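Local structure of beta-glucosidase (Chaetomella raphigera, 6JXG) at residues V434-D439 and V479-V484; L487-I492 and Y531-Q536; A359-A364 and P391-P396; V325-A330 and S511-A516. The protein probably hydrolyses terminal, non-reducing beta-D-glucosyl residues with release of beta-D-glucose, acting as a secreted family 3 glycoside hydrolase in cellulose degradation. All coordinates share one frame; numbering follows the deposited sequence.

Interaction 1: V434-D439 and V479-V484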
loop_
_atom_site.group_PDB
_atom_site.type_symbol
_atom_site.label_atom_id
_atom_site.label_comp_id
_atom_site.label_asym_id
_atom_site.label_seq_id
_atom_site.Cartn_x
_atom_site.Cartn_y
_atom_site.Cartn_z
ATOM N N VAL A 434 10.329 24.293 8.158
ATOM C CA VAL A 434 8.930 24.484 8.193
ATOM C C VAL A 434 8.235 23.150 7.781
ATOM O O VAL A 434 8.610 22.524 6.797
ATOM C CB VAL A 434 8.489 25.698 7.319
ATOM C CG1 VAL A 434 8.982 25.602 5.889
ATOM C CG2 VAL A 434 6.992 25.888 7.331
ATOM N N PHE A 435 7.193 22.797 8.522
ATOM C CA PHE A 435 6.564 21.483 8.505
ATOM C C PHE A 435 5.126 21.657 8.050
ATOM O O PHE A 435 4.327 22.358 8.687
ATOM C CB PHE A 435 6.606 20.875 9.931
ATOM C CG PHE A 435 7.984 20.525 10.412
ATOM C CD1 PHE A 435 8.468 19.223 10.296
ATOM C CD2 PHE A 435 8.825 21.477 10.908
ATOM C CE1 PHE A 435 9.750 18.901 10.708
ATOM C CE2 PHE A 435 10.121 21.146 11.329
ATOM C CZ PHE A 435 10.580 19.861 11.210
ATOM N N ILE A 436 4.784 21.013 6.948
ATOM C CA ILE A 436 3.489 21.094 6.347
ATOM C C ILE A 436 2.985 19.705 6.019
ATOM O O ILE A 436 3.788 18.753 5.872
ATOM C CB ILE A 436 3.449 22.015 5.103
ATOM C CG1 ILE A 436 4.414 21.550 4.002
ATOM C CG2 ILE A 436 3.761 23.427 5.525
ATOM C CD1 ILE A 436 4.199 22.152 2.632
ATOM N N THR A 437 1.688 19.613 5.795
ATOM C CA THR A 437 0.988 18.311 5.589
ATOM C C THR A 437 -0.061 18.290 4.499
ATOM O O THR A 437 -0.509 19.322 3.981
ATOM C CB THR A 437 0.249 17.897 6.888
ATOM O OG1 THR A 437 -0.681 18.939 7.234
ATOM C CG2 THR A 437 1.215 17.712 8.017
ATOM N N ALA A 438 -0.480 17.084 4.142
ATOM C CA ALA A 438 -1.731 16.884 3.474
ATOM C C ALA A 438 -2.297 15.522 3.893
ATOM O O ALA A 438 -1.552 14.567 3.957
ATOM C CB ALA A 438 -1.603 16.983 1.959
ATOM N N ASP A 439 -3.601 15.458 4.183
ATOM C CA ASP A 439 -4.190 14.282 4.764
ATOM C C ASP A 439 -5.404 13.829 3.994
ATOM O O ASP A 439 -5.945 14.539 3.162
ATOM C CB ASP A 439 -4.520 14.584 6.263
ATOM C CG ASP A 439 -4.702 13.376 7.129
ATOM O OD1 ASP A 439 -4.413 12.224 6.685
ATOM O OD2 ASP A 439 -5.143 13.615 8.328
ATOM N N VAL A 479 11.964 22.832 3.732
ATOM C CA VAL A 479 10.559 22.419 3.837
ATOM C C VAL A 479 10.470 20.903 4.069
ATOM O O VAL A 479 10.938 20.129 3.269
ATOM C CB VAL A 479 9.735 22.793 2.591
ATOM C CG1 VAL A 479 8.284 22.375 2.716
ATOM C CG2 VAL A 479 9.835 24.282 2.320
ATOM N N VAL A 480 9.848 20.518 5.171
ATOM C CA VAL A 480 9.462 19.098 5.456
ATOM C C VAL A 480 7.998 18.902 5.201
ATOM O O VAL A 480 7.187 19.599 5.831
ATOM C CB VAL A 480 9.810 18.704 6.887
ATOM C CG1 VAL A 480 9.347 17.283 7.194
ATOM C CG2 VAL A 480 11.291 18.847 7.052
ATOM N N ILE A 481 7.646 17.907 4.362
ATOM C CA ILE A 481 6.303 17.686 4.000
ATOM C C ILE A 481 5.894 16.289 4.411
ATOM O O ILE A 481 6.534 15.332 3.956
ATOM C CB ILE A 481 6.103 17.827 2.497
ATOM C CG1 ILE A 481 6.533 19.183 1.990
ATOM C CG2 ILE A 481 4.637 17.639 2.106
ATOM C CD1 ILE A 481 6.275 19.379 0.492
ATOM N N ASN A 482 4.857 16.194 5.266
ATOM C CA ASN A 482 4.244 14.905 5.619
ATOM C C ASN A 482 2.891 14.805 4.893
ATOM O O ASN A 482 1.907 15.392 5.336
ATOM C CB ASN A 482 4.102 14.794 7.148
ATOM C CG ASN A 482 5.407 14.567 7.843
ATOM O OD1 ASN A 482 6.010 13.434 7.798
ATOM N ND2 ASN A 482 5.905 15.603 8.484
ATOM N N SER A 483 2.829 14.045 3.772
ATOM C CA SER A 483 1.641 13.969 2.969
ATOM C C SER A 483 1.313 12.560 2.557
ATOM O O SER A 483 2.205 11.749 2.282
ATOM C CB SER A 483 1.831 14.779 1.676
ATOM O OG SER A 483 0.770 14.645 0.732
ATOM N N VAL A 484 0.006 12.309 2.514
ATOM C CA VAL A 484 -0.585 11.047 2.045
ATOM C C VAL A 484 -0.449 10.796 0.577
ATOM O O VAL A 484 -0.699 9.676 0.121
ATOM C CB VAL A 484 -2.068 10.943 2.435
ATOM C CG1 VAL A 484 -2.170 10.938 3.943
ATOM C CG2 VAL A 484 -2.916 12.112 1.868
#
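Val434 and Val480 begin a ladder of five backbone hydrogen bonds between two parallel strands. Val480 N donates a hydrogen bond to Val434 O at 2.9 Å, and Val480 O takes one from Ile436 N at 3.0 Å. Two residues on, Asn482 repeats the pattern: its N donates to Ile436 O at 2.8 Å, while its O receives Ala438 N over a longer 3.2 Å. Val484 N then closes the series on Ala438 O. The backbone of the alternate residues is satisfied on the far sides, Phe435 bonding with Ile355, Thr437 with Trp460, and Val479 with Ala500 and Val502. This pair forms the middle of the six-stranded mixed sheet in the C-terminal domain of family 3 hydrolases, and helix 463-471 makes the beta-alpha-beta crossover between the strands, covering the face of Val434, Ile436 and Val479. On that face the isoleucines point the same way, with Ile436 CG1 3.8 Å from Ile481 CG1. On the other, the CD1-CE1 side of the Phe435 ring comes obliquely against Val480, Phe435 CD1 lying 3.7 Å from Val480 CB. The buried polar ends look beyond the pair: Thr437 OG1 bonds to Asp375, and Asn482 ND2 to Asp358. Ser483 OG is turned anti to its own N (chi1 173°), bonds to Gly485 O, and still lies 3.6 Å from Ala438 CB.

Interaction 2: L487-I492 and Y531-Q536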
loop_
_atom_site.group_PDB
_atom_site.type_symbol
_atom_site.label_atom_id
_atom_site.label_comp_id
_atom_site.label_asym_id
_atom_site.label_seq_id
_atom_site.Cartn_x
_atom_site.Cartn_y
_atom_site.Cartn_z
ATOM N N LEU A 487 1.260 16.298 -4.142
ATOM C CA LEU A 487 0.867 17.662 -3.978
ATOM C C LEU A 487 1.533 18.479 -5.136
ATOM O O LEU A 487 2.606 18.149 -5.597
ATOM C CB LEU A 487 1.324 18.232 -2.644
ATOM C CG LEU A 487 0.740 17.631 -1.394
ATOM C CD1 LEU A 487 1.464 18.080 -0.175
ATOM C CD2 LEU A 487 -0.720 18.108 -1.391
ATOM N N ILE A 488 0.905 19.585 -5.499
ATOM C CA ILE A 488 1.492 20.518 -6.454
ATOM C C ILE A 488 2.348 21.463 -5.597
ATOM O O ILE A 488 1.866 22.100 -4.678
ATOM C CB ILE A 488 0.391 21.276 -7.234
ATOM C CG1 ILE A 488 -0.603 20.309 -7.888
ATOM C CG2 ILE A 488 0.998 22.288 -8.222
ATOM C CD1 ILE A 488 -0.015 19.359 -8.930
ATOM N N LEU A 489 3.617 21.533 -5.931
ATOM C CA LEU A 489 4.599 22.222 -5.149
ATOM C C LEU A 489 5.112 23.490 -5.858
ATOM O O LEU A 489 6.010 24.135 -5.327
ATOM C CB LEU A 489 5.758 21.312 -4.844
ATOM C CG LEU A 489 5.418 20.016 -4.108
ATOM C CD1 LEU A 489 6.669 19.197 -3.794
ATOM C CD2 LEU A 489 4.730 20.405 -2.824
ATOM N N GLU A 490 4.509 23.847 -6.992
ATOM C CA GLU A 490 4.986 24.970 -7.802
ATOM C C GLU A 490 5.078 26.277 -6.986
ATOM O O GLU A 490 6.057 26.981 -7.067
ATOM C CB GLU A 490 4.080 25.203 -9.014
ATOM C CG GLU A 490 4.042 24.030 -9.977
ATOM C CD GLU A 490 5.416 23.635 -10.479
ATOM O OE1 GLU A 490 5.950 22.573 -10.111
ATOM O OE2 GLU A 490 6.004 24.426 -11.225
ATOM N N ASP A 491 4.093 26.561 -6.148
ATOM C CA ASP A 491 4.216 27.762 -5.300
ATOM C C ASP A 491 5.382 27.743 -4.333
ATOM O O ASP A 491 5.985 28.812 -4.010
ATOM C CB ASP A 491 2.941 27.982 -4.477
ATOM C CG ASP A 491 1.766 28.343 -5.324
ATOM O OD1 ASP A 491 1.997 28.776 -6.464
ATOM O OD2 ASP A 491 0.605 28.084 -4.901
ATOM N N ILE A 492 5.718 26.555 -3.831
ATOM C CA ILE A 492 6.794 26.433 -2.882
ATOM C C ILE A 492 8.119 26.563 -3.611
ATOM O O ILE A 492 8.996 27.310 -3.158
ATOM C CB ILE A 492 6.693 25.128 -2.081
ATOM C CG1 ILE A 492 5.516 25.311 -1.145
ATOM C CG2 ILE A 492 8.017 24.803 -1.398
ATOM C CD1 ILE A 492 5.153 24.064 -0.351
ATOM N N TYR A 531 4.823 7.787 -6.903
ATOM C CA TYR A 531 3.845 8.450 -7.764
ATOM C C TYR A 531 4.449 9.711 -8.348
ATOM O O TYR A 531 5.582 10.070 -8.027
ATOM C CB TYR A 531 2.579 8.742 -6.978
ATOM C CG TYR A 531 2.850 9.297 -5.587
ATOM C CD1 TYR A 531 3.533 10.486 -5.410
ATOM C CD2 TYR A 531 2.399 8.616 -4.434
ATOM C CE1 TYR A 531 3.785 10.976 -4.163
ATOM C CE2 TYR A 531 2.654 9.124 -3.178
ATOM C CZ TYR A 531 3.355 10.299 -3.060
ATOM O OH TYR A 531 3.573 10.785 -1.791
ATOM N N THR A 532 3.755 10.300 -9.296
ATOM C CA THR A 532 4.252 11.492 -9.963
ATOM C C THR A 532 3.775 12.729 -9.295
ATOM O O THR A 532 2.590 12.772 -8.896
ATOM C CB THR A 532 3.783 11.514 -11.438
ATOM O OG1 THR A 532 4.245 10.383 -12.123
ATOM C CG2 THR A 532 4.258 12.757 -12.211
ATOM N N ILE A 533 4.677 13.740 -9.163
ATOM C CA ILE A 533 4.336 15.072 -8.697
ATOM C C ILE A 533 4.334 15.994 -9.936
ATOM O O ILE A 533 5.383 16.314 -10.533
ATOM C CB ILE A 533 5.287 15.587 -7.601
ATOM C CG1 ILE A 533 5.178 14.690 -6.370
ATOM C CG2 ILE A 533 5.039 17.071 -7.247
ATOM C CD1 ILE A 533 5.981 15.146 -5.198
ATOM N N ALA A 534 3.114 16.341 -10.356
ATOM C CA ALA A 534 2.881 17.167 -11.550
ATOM C C ALA A 534 3.068 18.656 -11.238
ATOM O O ALA A 534 3.118 19.101 -10.057
ATOM C CB ALA A 534 1.506 16.945 -12.013
ATOM N N LYS A 535 3.142 19.431 -12.303
ATOM C CA LYS A 535 3.203 20.881 -12.197
ATOM C C LYS A 535 1.817 21.532 -12.045
ATOM O O LYS A 535 1.719 22.637 -11.482
ATOM C CB LYS A 535 3.891 21.491 -13.419
ATOM C CG LYS A 535 5.299 20.991 -13.642
ATOM C CD LYS A 535 5.983 21.878 -14.637
ATOM C CE LYS A 535 7.188 21.202 -15.203
ATOM N NZ LYS A 535 7.653 22.144 -16.293
ATOM N N GLN A 536 0.789 20.845 -12.488
ATOM C CA GLN A 536 -0.587 21.184 -12.231
ATOM C C GLN A 536 -1.469 19.935 -12.149
ATOM O O GLN A 536 -1.238 18.922 -12.825
ATOM C CB GLN A 536 -1.123 22.100 -13.340
ATOM C CG GLN A 536 -1.287 21.470 -14.697
ATOM C CD GLN A 536 -1.377 22.482 -15.873
ATOM O OE1 GLN A 536 -1.149 22.133 -17.006
ATOM N NE2 GLN A 536 -1.714 23.665 -15.602
HETATM O O HOH W 1 4.809 20.695 -8.491
#
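Leu487 O against Ile533 CG2, at 3.1 Å, and Ile488 CD1 against Ala534 O, at 3.3 Å, make the tight part of this contact, where methyl groups come closest to carbonyl oxygens. Ile488 also sets CG2 3.4 Å from Lys535 O, and Glu490 CG comes to 3.1 Å from that same Lys535 O as its side chain passes obliquely over Lys535. The bend in the Ile488 chain (chi2 -62°) brings CD1 to the Ala534 carbonyl, and near Ala534 CB as well. Behind Ile533 lies Trp503 of the sheet. A water bridges the two segments beside this packing: it accepts from Leu489 N at 2.9 Å and spends both protons, on Glu490 OE1 at 2.7 Å and on Ala534 O. The other oxygen, Glu490 OE2, forms a salt bridge with Arg570. The loose side belongs to the ends of Lys535 and Gln536. The extended Lys535 chain heads for the solvent side, and its NZ stays 5.8 Å from Glu490 OE2, too far to pair. With a leucine in place of Glu490, the water would probably lose one of its acceptors and Arg570 the carboxylate that matches its charge. Leu489 is the N-cap of helix 490-493, and the contact sets a run of the loop before helix 559-564 across the start of this short helix, which follows a central sheet strand in the family 3 C-terminal domain.

Interaction 3: A359-A364 and P391-P396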
loop_
_atom_site.group_PDB
_atom_site.type_symbol
_atom_site.label_atom_id
_atom_site.label_comp_id
_atom_site.label_asym_id
_atom_site.label_seq_id
_atom_site.Cartn_x
_atom_site.Cartn_y
_atom_site.Cartn_z
ATOM N N ALA A 359 5.310 19.858 13.491
ATOM C CA ALA A 359 6.560 19.576 14.127
ATOM C C ALA A 359 6.429 18.867 15.470
ATOM O O ALA A 359 7.430 18.316 15.954
ATOM C CB ALA A 359 7.354 20.855 14.371
ATOM N N ILE A 360 5.234 18.958 16.058
ATOM C CA ILE A 360 4.951 18.472 17.421
ATOM C C ILE A 360 3.771 17.540 17.464
ATOM O O ILE A 360 2.923 17.573 16.586
ATOM C CB ILE A 360 4.667 19.646 18.391
ATOM C CG1 ILE A 360 3.457 20.453 17.897
ATOM C CG2 ILE A 360 5.963 20.426 18.582
ATOM C CD1 ILE A 360 2.982 21.498 18.867
ATOM N N ASP A 361 3.748 16.679 18.473
ATOM C CA ASP A 361 2.604 15.804 18.657
ATOM C C ASP A 361 1.333 16.663 18.933
ATOM O O ASP A 361 1.414 17.737 19.566
ATOM C CB ASP A 361 2.825 14.870 19.819
ATOM C CG ASP A 361 3.693 13.648 19.452
ATOM O OD1 ASP A 361 3.939 13.423 18.268
ATOM O OD2 ASP A 361 4.083 12.939 20.351
ATOM N N ASN A 362 0.203 16.153 18.496
ATOM C CA ASN A 362 -1.097 16.762 18.706
ATOM C C ASN A 362 -1.220 17.080 20.177
ATOM O O ASN A 362 -1.091 16.168 20.976
ATOM C CB ASN A 362 -2.202 15.828 18.269
ATOM C CG ASN A 362 -3.593 16.448 18.447
ATOM O OD1 ASN A 362 -3.775 17.451 19.190
ATOM N ND2 ASN A 362 -4.558 15.919 17.741
ATOM N N PRO A 363 -1.377 18.371 20.533
ATOM C CA PRO A 363 -1.435 18.766 21.955
ATOM C C PRO A 363 -2.605 18.124 22.696
ATOM O O PRO A 363 -2.505 17.943 23.863
ATOM C CB PRO A 363 -1.633 20.300 21.897
ATOM C CG PRO A 363 -1.101 20.721 20.578
ATOM C CD PRO A 363 -1.245 19.544 19.634
ATOM N N ALA A 364 -3.688 17.779 22.024
ATOM C CA ALA A 364 -4.828 17.112 22.686
ATOM C C ALA A 364 -4.566 15.614 22.919
ATOM O O ALA A 364 -5.343 14.951 23.554
ATOM C CB ALA A 364 -6.078 17.301 21.834
ATOM N N PRO A 391 1.416 3.736 20.134
ATOM C CA PRO A 391 1.914 3.561 21.525
ATOM C C PRO A 391 2.713 4.791 21.991
ATOM O O PRO A 391 2.862 5.007 23.179
ATOM C CB PRO A 391 2.843 2.337 21.448
ATOM C CG PRO A 391 3.234 2.254 20.006
ATOM C CD PRO A 391 2.171 2.933 19.171
ATOM N N TYR A 392 3.166 5.584 21.043
ATOM C CA TYR A 392 3.902 6.849 21.247
ATOM C C TYR A 392 4.047 7.372 19.816
ATOM O O TYR A 392 3.773 6.638 18.861
ATOM C CB TYR A 392 5.279 6.601 21.890
ATOM C CG TYR A 392 6.206 5.734 21.109
ATOM C CD1 TYR A 392 7.023 6.258 20.105
ATOM C CD2 TYR A 392 6.265 4.357 21.326
ATOM C CE1 TYR A 392 7.849 5.457 19.348
ATOM C CE2 TYR A 392 7.119 3.547 20.582
ATOM C CZ TYR A 392 7.890 4.108 19.558
ATOM O OH TYR A 392 8.750 3.286 18.796
ATOM N N LEU A 393 4.366 8.636 19.643
ATOM C CA LEU A 393 4.645 9.146 18.276
ATOM C C LEU A 393 5.819 10.088 18.427
ATOM O O LEU A 393 5.696 11.120 19.115
ATOM C CB LEU A 393 3.424 9.859 17.683
ATOM C CG LEU A 393 3.684 10.614 16.359
ATOM C CD1 LEU A 393 4.209 9.660 15.307
ATOM C CD2 LEU A 393 2.421 11.321 15.897
ATOM N N VAL A 394 6.967 9.719 17.870
ATOM C CA VAL A 394 8.113 10.630 17.852
ATOM C C VAL A 394 7.865 11.778 16.815
ATOM O O VAL A 394 7.909 11.557 15.613
ATOM C CB VAL A 394 9.432 9.925 17.529
ATOM C CG1 VAL A 394 10.572 10.946 17.617
ATOM C CG2 VAL A 394 9.681 8.754 18.440
ATOM N N ALA A 395 7.535 12.963 17.307
ATOM C CA ALA A 395 7.372 14.102 16.429
ATOM C C ALA A 395 8.719 14.667 15.994
ATOM O O ALA A 395 9.705 14.473 16.665
ATOM C CB ALA A 395 6.565 15.180 17.107
ATOM N N PRO A 396 8.749 15.419 14.889
ATOM C CA PRO A 396 10.061 15.967 14.464
ATOM C C PRO A 396 10.813 16.709 15.588
ATOM O O PRO A 396 12.003 16.509 15.792
ATOM C CB PRO A 396 9.672 16.938 13.363
ATOM C CG PRO A 396 8.495 16.285 12.713
ATOM C CD PRO A 396 7.700 15.689 13.909
HETATM O O HOH W 2 4.521 10.266 22.047
#
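Two arms of the long connection between strand 351-355 and helix 396-406 of the family 3 C-terminal domain come together here, Asp361 and Ala359 on one arm meeting Leu393, Ala395 and Pro396 on the other. They run nearly antiparallel, and the second arm leads straight into the helix, with Ala395 at its N-cap and its N held by Asp398. Pro396 opens the first turn. Its N has no hydrogen to give, and the ring instead sets Pro396 CD 3.3 Å from Ala359 O, while the backbone of Ala359 bonds to that of Leu397. Ala395 CB fills the corner between the arms, 3.5 Å from Ala359 O and 3.4 Å from Asp361 OD1. The acid group of Asp361 reaches across, with OD2 2.7 Å from Leu393 O. A water lies between the same residues, accepting from Leu393 N at 2.9 Å and lying 3.2 Å from Asp361 OD2. Just past Asp361, an Asx turn bends the first arm away, Asn362 OD1 accepting from Ala364 N. Leu393 holds its CG opposite its own N (chi1 171°), which lays the side chain beside the acid: Leu393 CG lies 3.4 Å from Asp361 OD1, and CD2 3.5 Å from that same oxygen.

Interaction 4: V325-A330 and S511-A516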
loop_
_atom_site.group_PDB
_atom_site.type_symbol
_atom_site.label_atom_id
_atom_site.label_comp_id
_atom_site.label_asym_id
_atom_site.label_seq_id
_atom_site.Cartn_x
_atom_site.Cartn_y
_atom_site.Cartn_z
ATOM N N VAL A 325 12.012 -2.017 12.583
ATOM C CA VAL A 325 11.588 -1.942 11.173
ATOM C C VAL A 325 10.710 -0.723 10.956
ATOM O O VAL A 325 10.801 -0.126 9.918
ATOM C CB VAL A 325 10.909 -3.249 10.675
ATOM C CG1 VAL A 325 9.557 -3.455 11.300
ATOM C CG2 VAL A 325 10.766 -3.187 9.154
ATOM N N ALA A 326 9.912 -0.322 11.946
ATOM C CA ALA A 326 9.129 0.895 11.831
ATOM C C ALA A 326 10.046 2.150 11.588
ATOM O O ALA A 326 9.805 2.976 10.698
ATOM C CB ALA A 326 8.183 1.061 12.998
ATOM N N ARG A 327 11.127 2.241 12.349
ATOM C CA ARG A 327 12.088 3.305 12.150
ATOM C C ARG A 327 12.797 3.207 10.812
ATOM O O ARG A 327 13.011 4.214 10.133
ATOM C CB ARG A 327 13.112 3.334 13.280
ATOM C CG ARG A 327 13.979 4.607 13.218
ATOM C CD ARG A 327 14.910 4.599 14.381
ATOM N NE ARG A 327 15.825 5.741 14.308
ATOM C CZ ARG A 327 16.440 6.240 15.369
ATOM N NH1 ARG A 327 16.215 5.738 16.577
ATOM N NH2 ARG A 327 17.284 7.253 15.233
ATOM N N ALA A 328 13.199 2.004 10.394
ATOM C CA ALA A 328 13.941 1.867 9.171
ATOM C C ALA A 328 13.104 2.301 7.945
ATOM O O ALA A 328 13.626 2.965 7.050
ATOM C CB ALA A 328 14.472 0.449 9.006
ATOM N N ILE A 329 11.810 1.991 7.944
ATOM C CA ILE A 329 10.917 2.467 6.869
ATOM C C ILE A 329 10.584 3.948 6.959
ATOM O O ILE A 329 10.520 4.614 5.919
ATOM C CB ILE A 329 9.652 1.577 6.834
ATOM C CG1 ILE A 329 10.057 0.149 6.418
ATOM C CG2 ILE A 329 8.574 2.182 5.938
ATOM C CD1 ILE A 329 9.029 -0.895 6.593
ATOM N N ALA A 330 10.389 4.490 8.164
ATOM C CA ALA A 330 10.189 5.925 8.350
ATOM C C ALA A 330 11.390 6.671 7.814
ATOM O O ALA A 330 11.252 7.735 7.227
ATOM C CB ALA A 330 10.009 6.281 9.803
ATOM N N SER A 511 8.210 8.105 13.029
ATOM C CA SER A 511 8.336 9.191 12.035
ATOM C C SER A 511 9.511 10.162 12.294
ATOM O O SER A 511 10.422 10.299 11.468
ATOM C CB SER A 511 6.999 9.988 11.960
ATOM O OG SER A 511 7.080 11.061 11.036
ATOM N N GLY A 512 9.450 10.870 13.406
ATOM C CA GLY A 512 10.412 11.914 13.706
ATOM C C GLY A 512 11.834 11.386 13.886
ATOM O O GLY A 512 12.809 12.111 13.566
ATOM N N ASN A 513 11.990 10.139 14.341
ATOM C CA ASN A 513 13.344 9.509 14.341
ATOM C C ASN A 513 13.896 9.238 12.940
ATOM O O ASN A 513 15.066 9.602 12.596
ATOM C CB ASN A 513 13.382 8.253 15.206
ATOM C CG ASN A 513 13.454 8.594 16.684
ATOM O OD1 ASN A 513 13.993 9.640 17.058
ATOM N ND2 ASN A 513 12.985 7.707 17.513
ATOM N N GLY A 514 13.033 8.724 12.069
ATOM C CA GLY A 514 13.469 8.505 10.749
ATOM C C GLY A 514 13.845 9.816 10.085
ATOM O O GLY A 514 14.878 9.933 9.423
ATOM N N LEU A 515 13.046 10.844 10.280
ATOM C CA LEU A 515 13.343 12.155 9.701
ATOM C C LEU A 515 14.677 12.722 10.160
ATOM O O LEU A 515 15.455 13.245 9.343
ATOM C CB LEU A 515 12.230 13.132 10.074
ATOM C CG LEU A 515 12.476 14.563 9.666
ATOM C CD1 LEU A 515 12.378 14.586 8.121
ATOM C CD2 LEU A 515 11.539 15.621 10.318
ATOM N N ALA A 516 14.924 12.693 11.474
ATOM C CA ALA A 516 16.224 13.182 11.989
ATOM C C ALA A 516 17.401 12.387 11.516
ATOM O O ALA A 516 18.484 12.937 11.315
ATOM C CB ALA A 516 16.229 13.203 13.499
#
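Ala330 and Gly514 mark the closest backbone approach of two helical segments, 325-330 and 511-516, whose axes pass 7.8 Å apart with their N-to-C directions at 51°. Ala330 CA and Gly514 CA are 4.8 Å apart, and Gly514 CA comes within 4.0 Å of Ala330 C, a place where a beta carbon would collide. The Ala330 methyl, CB, rests 4.0 Å from Ser511 CA at the start of the second helix. At the edge of the crossing, Arg327 leaves its helix with CG anti to the backbone N (chi1 -170°) and stays extended as far as NE. The end of the chain thus crosses over Asn513, whose CB sits 3.6 Å from Arg327 NE, over the centre of the guanidinium face. The guanidinium and amide planes are stacked, 17° apart. The polar ends go elsewhere: Arg327 NH2 makes a salt bridge to Asp517, Asn513 ND2 bonds to Glu510, and Ser511 OG to His378. Cutting Arg327 back to an alanine is likely to uncover Asn513 CB and leave Asp517 without its charged mate. Small Ala330 and Gly514 let the helices approach closely, and the contacts of Val325 and Ile329 with helix 84-100 place the crossing where the TIM-barrel-type N-terminal domain meets the C-terminal domain in the family 3 architecture.

How the interactions relate
Interaction 1 is the core of the group: it lies wholly buried, held by backbone bonds within the sheet, and touches each of the other three. Interaction 2 sits on its Ile436-Ile481 face, where Leu487, Leu489 and Ile492 add an aliphatic layer before the contact passes to water and charge near the surface. Interactions 3 and 4 lie on the Phe435 face, Pro396 and Leu515 both packing on that ring. These two are also joined by a probable backbone hydrogen bond, Gly512 N to Val394 O at 2.8 Å. Interaction 3 is a partly exposed loop contact with an acid group and water, whereas interaction 4 is buried helix packing. Interactions 2 and 3, about 27 Å apart between centres, do not touch.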